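PDB 6ABX: citrate synthase from Metallosphaera sedula, which probably catalyses the condensation of oxaloacetate with acetyl-CoA and water to give citrate and CoA, a step of the tricarboxylic acid cycle. Local coordinates for residues 74-87 / 125-139. Numbering follows the deposited sequence.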
loop_
_atom_site.group_PDB
_atom_site.type_symbol
_atom_site.label_atom_id
_atom_site.label_comp_id
_atom_site.label_asym_id
_atom_site.label_seq_id
_atom_site.Cartn_x
_atom_site.Cartn_y
_atom_site.Cartn_z
ATOM N N ILE A 74 -14.040 -3.096 17.961
ATOM C CA ILE A 74 -13.668 -1.976 17.118
ATOM C C ILE A 74 -14.184 -0.666 17.724
ATOM O O ILE A 74 -15.226 -0.632 18.413
ATOM C CB ILE A 74 -14.151 -2.198 15.678
ATOM C CG1 ILE A 74 -15.658 -2.453 15.612
ATOM C CG2 ILE A 74 -13.363 -3.322 15.025
ATOM C CD1 ILE A 74 -16.213 -2.574 14.186
ATOM N N SER A 75 -13.510 0.411 17.352
ATOM C CA SER A 75 -13.855 1.744 17.861
ATOM C C SER A 75 -15.208 2.189 17.349
ATOM O O SER A 75 -15.711 1.725 16.327
ATOM C CB SER A 75 -12.796 2.753 17.523
ATOM O OG SER A 75 -12.720 2.994 16.117
ATOM N N GLU A 76 -15.809 3.126 18.100
ATOM C CA GLU A 76 -17.066 3.713 17.651
ATOM C C GLU A 76 -16.926 4.379 16.269
ATOM O O GLU A 76 -17.864 4.262 15.425
ATOM C CB GLU A 76 -17.567 4.720 18.703
ATOM C CG GLU A 76 -18.402 4.045 19.759
ATOM C CD GLU A 76 -19.795 3.641 19.303
ATOM O OE1 GLU A 76 -20.318 4.279 18.359
ATOM O OE2 GLU A 76 -20.365 2.708 19.907
ATOM N N ASP A 77 -15.803 5.068 16.028
ATOM C CA ASP A 77 -15.543 5.751 14.778
ATOM C C ASP A 77 -15.588 4.731 13.631
ATOM O O ASP A 77 -16.160 4.968 12.541
ATOM C CB ASP A 77 -14.208 6.478 14.801
ATOM C CG ASP A 77 -14.317 7.869 15.407
ATOM O OD1 ASP A 77 -15.390 8.170 16.012
ATOM O OD2 ASP A 77 -13.337 8.630 15.270
ATOM N N ILE A 78 -14.983 3.561 13.885
ATOM C CA ILE A 78 -14.844 2.540 12.825
ATOM C C ILE A 78 -16.203 1.886 12.606
ATOM O O ILE A 78 -16.603 1.755 11.488
ATOM C CB ILE A 78 -13.709 1.537 13.106
ATOM C CG1 ILE A 78 -12.366 2.226 12.839
ATOM C CG2 ILE A 78 -13.844 0.270 12.287
ATOM C CD1 ILE A 78 -11.159 1.441 13.271
ATOM N N SER A 79 -16.897 1.536 13.698
ATOM C CA SER A 79 -18.157 0.880 13.539
ATOM C C SER A 79 -19.150 1.814 12.862
ATOM O O SER A 79 -19.923 1.330 12.042
ATOM C CB SER A 79 -18.730 0.277 14.804
ATOM O OG SER A 79 -18.905 1.256 15.815
ATOM N N THR A 80 -19.182 3.101 13.251
ATOM C CA THR A 80 -20.087 4.048 12.589
ATOM C C THR A 80 -19.772 4.151 11.087
ATOM O O THR A 80 -20.687 4.150 10.267
ATOM C CB THR A 80 -20.135 5.425 13.263
ATOM O OG1 THR A 80 -20.700 5.158 14.548
ATOM C CG2 THR A 80 -20.977 6.418 12.489
ATOM N N PHE A 81 -18.486 4.245 10.738
ATOM C CA PHE A 81 -18.062 4.288 9.362
ATOM C C PHE A 81 -18.558 3.077 8.562
ATOM O O PHE A 81 -19.068 3.181 7.408
ATOM C CB PHE A 81 -16.541 4.443 9.254
ATOM C CG PHE A 81 -16.115 4.592 7.808
ATOM C CD1 PHE A 81 -16.152 5.821 7.176
ATOM C CD2 PHE A 81 -15.716 3.481 7.066
ATOM C CE1 PHE A 81 -15.772 5.950 5.846
ATOM C CE2 PHE A 81 -15.358 3.614 5.719
ATOM C CZ PHE A 81 -15.392 4.845 5.116
ATOM N N VAL A 82 -18.406 1.879 9.148
ATOM C CA VAL A 82 -18.869 0.693 8.456
ATOM C C VAL A 82 -20.384 0.739 8.232
ATOM O O VAL A 82 -20.869 0.371 7.199
ATOM C CB VAL A 82 -18.461 -0.575 9.211
ATOM C CG1 VAL A 82 -19.067 -1.807 8.575
ATOM C CG2 VAL A 82 -16.947 -0.682 9.282
ATOM N N LYS A 83 -21.157 1.099 9.254
ATOM C CA LYS A 83 -22.601 1.166 9.088
ATOM C C LYS A 83 -23.007 2.122 7.953
ATOM O O LYS A 83 -24.002 1.891 7.225
ATOM C CB LYS A 83 -23.234 1.566 10.430
ATOM C CG LYS A 83 -23.177 0.473 11.472
ATOM C CD LYS A 83 -23.735 0.971 12.836
ATOM C CE LYS A 83 -22.983 0.434 14.028
ATOM N NZ LYS A 83 -23.592 0.894 15.310
ATOM N N ARG A 84 -22.300 3.246 7.873
ATOM C CA ARG A 84 -22.566 4.300 6.952
ATOM C C ARG A 84 -22.341 3.784 5.528
ATOM O O ARG A 84 -23.061 4.169 4.571
ATOM C CB ARG A 84 -21.669 5.514 7.224
ATOM C CG ARG A 84 -21.814 6.595 6.176
ATOM C CD ARG A 84 -21.365 7.968 6.599
ATOM N NE ARG A 84 -19.963 8.054 6.922
ATOM C CZ ARG A 84 -19.009 8.480 6.101
ATOM N NH1 ARG A 84 -19.239 8.606 4.797
ATOM N NH2 ARG A 84 -17.821 8.763 6.613
ATOM N N THR A 85 -21.325 2.919 5.353
ATOM C CA THR A 85 -20.797 2.623 3.997
ATOM C C THR A 85 -21.040 1.188 3.527
ATOM O O THR A 85 -20.803 0.890 2.335
ATOM C CB THR A 85 -19.290 2.920 3.914
ATOM O OG1 THR A 85 -18.585 2.099 4.857
ATOM C CG2 THR A 85 -18.991 4.370 4.180
ATOM N N ALA A 86 -21.537 0.315 4.412
ATOM C CA ALA A 86 -21.639 -1.115 4.089
ATOM C C ALA A 86 -22.454 -1.378 2.827
ATOM O O ALA A 86 -22.162 -2.303 2.075
ATOM C CB ALA A 86 -22.278 -1.834 5.242
ATOM N N LYS A 87 -23.566 -0.664 2.671
ATOM C CA LYS A 87 -24.474 -0.975 1.555
ATOM C C LYS A 87 -24.007 -0.370 0.227
ATOM O O LYS A 87 -24.485 -0.841 -0.812
ATOM C CB LYS A 87 -25.878 -0.436 1.809
ATOM C CG LYS A 87 -26.647 -1.205 2.864
ATOM C CD LYS A 87 -28.141 -0.942 2.775
ATOM C CE LYS A 87 -28.986 -1.836 3.664
ATOM N NZ LYS A 87 -28.671 -1.544 5.075
ATOM N N THR A 125 -14.499 -8.660 12.814
ATOM C CA THR A 125 -15.546 -7.836 13.385
ATOM C C THR A 125 -16.080 -6.849 12.339
ATOM O O THR A 125 -17.261 -6.644 12.185
ATOM C CB THR A 125 -15.042 -7.105 14.624
ATOM O OG1 THR A 125 -14.390 -8.087 15.445
ATOM C CG2 THR A 125 -16.140 -6.359 15.357
ATOM N N ILE A 126 -15.156 -6.267 11.589
ATOM C CA ILE A 126 -15.501 -5.296 10.515
ATOM C C ILE A 126 -16.274 -6.012 9.413
ATOM O O ILE A 126 -17.326 -5.540 8.936
ATOM C CB ILE A 126 -14.221 -4.632 9.970
ATOM C CG1 ILE A 126 -13.574 -3.733 11.032
ATOM C CG2 ILE A 126 -14.477 -3.886 8.676
ATOM C CD1 ILE A 126 -12.160 -3.328 10.761
ATOM N N ILE A 127 -15.773 -7.176 8.973
ATOM C CA ILE A 127 -16.406 -7.889 7.893
ATOM C C ILE A 127 -17.848 -8.250 8.280
ATOM O O ILE A 127 -18.779 -8.121 7.476
ATOM C CB ILE A 127 -15.617 -9.156 7.528
ATOM C CG1 ILE A 127 -14.265 -8.758 6.924
ATOM C CG2 ILE A 127 -16.409 -10.032 6.567
ATOM C CD1 ILE A 127 -13.352 -9.936 6.697
ATOM N N SER A 128 -17.988 -8.767 9.495
ATOM C CA SER A 128 -19.292 -9.209 10.024
ATOM C C SER A 128 -20.294 -8.026 10.078
ATOM O O SER A 128 -21.459 -8.192 9.668
ATOM C CB SER A 128 -19.098 -9.906 11.352
ATOM O OG SER A 128 -18.310 -11.079 11.204
ATOM N N LEU A 129 -19.840 -6.856 10.530
ATOM C CA LEU A 129 -20.691 -5.662 10.562
ATOM C C LEU A 129 -21.068 -5.203 9.158
ATOM O O LEU A 129 -22.238 -4.880 8.922
ATOM C CB LEU A 129 -19.990 -4.573 11.350
ATOM C CG LEU A 129 -20.749 -3.259 11.481
ATOM C CD1 LEU A 129 -22.127 -3.482 12.083
ATOM C CD2 LEU A 129 -19.903 -2.338 12.342
ATOM N N ILE A 130 -20.161 -5.328 8.170
ATOM C CA ILE A 130 -20.564 -5.076 6.796
ATOM C C ILE A 130 -21.722 -6.008 6.434
ATOM O O ILE A 130 -22.727 -5.546 5.891
ATOM C CB ILE A 130 -19.399 -5.211 5.791
ATOM C CG1 ILE A 130 -18.300 -4.192 6.021
ATOM C CG2 ILE A 130 -19.958 -5.164 4.349
ATOM C CD1 ILE A 130 -17.034 -4.443 5.220
ATOM N N GLN A 131 -21.546 -7.320 6.656
ATOM C CA GLN A 131 -22.529 -8.291 6.226
ATOM C C GLN A 131 -23.881 -8.074 6.915
ATOM O O GLN A 131 -24.898 -8.147 6.247
ATOM C CB GLN A 131 -22.052 -9.707 6.508
ATOM C CG GLN A 131 -23.074 -10.743 6.130
ATOM C CD GLN A 131 -23.105 -10.861 4.645
ATOM O OE1 GLN A 131 -22.255 -11.551 4.027
ATOM N NE2 GLN A 131 -24.039 -10.113 4.061
ATOM N N ARG A 132 -23.871 -7.893 8.233
ATOM C CA ARG A 132 -25.096 -7.720 9.040
ATOM C C ARG A 132 -25.812 -6.462 8.519
ATOM O O ARG A 132 -27.018 -6.530 8.247
ATOM C CB ARG A 132 -24.770 -7.505 10.518
ATOM C CG ARG A 132 -24.151 -8.713 11.212
ATOM C CD ARG A 132 -25.107 -9.846 11.482
ATOM N NE ARG A 132 -26.098 -9.634 12.535
ATOM C CZ ARG A 132 -27.058 -10.492 12.866
ATOM N NH1 ARG A 132 -27.121 -11.718 12.351
ATOM N NH2 ARG A 132 -27.923 -10.150 13.801
ATOM N N THR A 133 -25.046 -5.398 8.287
ATOM C CA THR A 133 -25.649 -4.091 7.879
ATOM C C THR A 133 -26.354 -4.256 6.527
ATOM O O THR A 133 -27.471 -3.756 6.306
ATOM C CB THR A 133 -24.605 -2.977 7.882
ATOM O OG1 THR A 133 -24.067 -2.812 9.192
ATOM C CG2 THR A 133 -25.193 -1.676 7.402
ATOM N N ARG A 134 -25.719 -4.971 5.599
ATOM C CA ARG A 134 -26.280 -5.142 4.276
ATOM C C ARG A 134 -27.633 -5.857 4.351
ATOM O O ARG A 134 -28.506 -5.635 3.494
ATOM C CB ARG A 134 -25.344 -5.918 3.358
ATOM C CG ARG A 134 -24.194 -5.065 2.895
ATOM C CD ARG A 134 -23.320 -5.989 2.142
ATOM N NE ARG A 134 -22.353 -5.348 1.347
ATOM C CZ ARG A 134 -21.676 -6.037 0.428
ATOM N NH1 ARG A 134 -21.773 -7.367 0.393
ATOM N NH2 ARG A 134 -20.922 -5.394 -0.427
ATOM N N ARG A 135 -27.755 -6.780 5.305
ATOM C CA ARG A 135 -28.985 -7.573 5.510
ATOM C C ARG A 135 -29.973 -6.908 6.457
ATOM O O ARG A 135 -30.905 -7.587 6.953
ATOM C CB ARG A 135 -28.566 -8.936 6.056
ATOM C CG ARG A 135 -27.839 -9.752 4.991
ATOM C CD ARG A 135 -27.281 -11.071 5.471
ATOM N NE ARG A 135 -26.734 -11.842 4.346
ATOM C CZ ARG A 135 -25.932 -12.907 4.479
ATOM N NH1 ARG A 135 -25.501 -13.272 5.686
ATOM N NH2 ARG A 135 -25.453 -13.498 3.381
ATOM N N ASN A 136 -29.747 -5.637 6.806
ATOM C CA ASN A 136 -30.597 -4.920 7.777
ATOM C C ASN A 136 -30.674 -5.629 9.128
ATOM O O ASN A 136 -31.749 -5.659 9.777
ATOM C CB ASN A 136 -32.035 -4.748 7.224
ATOM C CG ASN A 136 -32.108 -3.898 5.974
ATOM O OD1 ASN A 136 -31.239 -3.071 5.737
ATOM N ND2 ASN A 136 -33.143 -4.092 5.159
ATOM N N GLN A 137 -29.554 -6.211 9.569
ATOM C CA GLN A 137 -29.427 -6.907 10.829
ATOM C C GLN A 137 -28.509 -6.116 11.749
ATOM O O GLN A 137 -27.680 -5.328 11.293
ATOM C CB GLN A 137 -28.826 -8.301 10.630
ATOM C CG GLN A 137 -29.681 -9.213 9.773
ATOM C CD GLN A 137 -28.920 -10.446 9.357
ATOM O OE1 GLN A 137 -27.718 -10.414 9.106
ATOM N NE2 GLN A 137 -29.630 -11.539 9.330
ATOM N N GLU A 138 -28.717 -6.293 13.035
ATOM C CA GLU A 138 -27.989 -5.593 14.048
ATOM C C GLU A 138 -26.588 -6.186 14.210
ATOM O O GLU A 138 -26.364 -7.433 14.117
ATOM C CB GLU A 138 -28.724 -5.668 15.383
ATOM C CG GLU A 138 -28.212 -4.691 16.406
ATOM C CD GLU A 138 -29.009 -4.673 17.693
ATOM O OE1 GLU A 138 -29.821 -5.594 17.908
ATOM O OE2 GLU A 138 -28.762 -3.756 18.481
ATOM N N PHE A 139 -25.661 -5.283 14.487
ATOM C CA PHE A 139 -24.301 -5.642 14.854
ATOM C C PHE A 139 -24.364 -6.700 15.957
ATOM O O PHE A 139 -25.057 -6.530 16.998
ATOM C CB PHE A 139 -23.621 -4.338 15.252
ATOM C CG PHE A 139 -22.160 -4.388 15.616
ATOM C CD1 PHE A 139 -21.334 -5.420 15.198
ATOM C CD2 PHE A 139 -21.602 -3.259 16.227
ATOM C CE1 PHE A 139 -19.982 -5.388 15.532
ATOM C CE2 PHE A 139 -20.242 -3.209 16.505
ATOM C CZ PHE A 139 -19.451 -4.293 16.178
#
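A chi1 of 174° sets CG1 of Val-82 opposite its own amide nitrogen, and Leu-129 turns its CG the same way, so that the two branched side chains meet obliquely between their helices, CG1 of Val-82 lying 3.7 Å from CG of Leu-129. The same methyl touches CG1 of Ile-130, whose side chain crosses that of Val-82 at about a right angle, while CG2 of Val-82 rests against CG2 of Ile-126. Leu-129 divides its own methyls: CD1 reaches the aliphatic CG of Lys-83, whereas CD2 sits 3.8 Å from Ser-79 CB and also lies over the centre of the Phe-139 ring. Ile-74, ahead of the first helix, closes this end by sliding its CG1 past CG2 of Thr-125. In the all-helical core that marks the citrate synthase fold, this is helix 76-85 laid along the C-terminal part of helix 112-134; the segment axes approach to 9.0 Å and cross at -37°. The backbones come nearest at Ala-86, its CA 4.9 Å from CA of Ile-130, its small size letting them come together, and its CB meets CG2 of Thr-133. Beyond it the contact turns polar. Arg-134, extended from CG to NE, directs NE to Ala-86 O at 3.1 Å, nearly straight (166°) and in the guanidinium plane, while its NH1 forms salt bridges with Asp-320 and Asp-322. A leucine in place of Arg-134 would probably leave Ala-86 O without this donor and strip both aspartates of a positive partner. The chain of Lys-87 bends at chi4, so that NZ donates to Thr-133 O (2.8 Å), from above its carbonyl plane, and to Asn-136 OD1 (3.1 Å), nearly in line with its C=O bond. Asn-136, with positive phi, is the C-prime residue of the Schellman motif ending helix 112-134; its N and Lys-87 NZ approach Thr-133 O from opposite faces of the carbonyl plane.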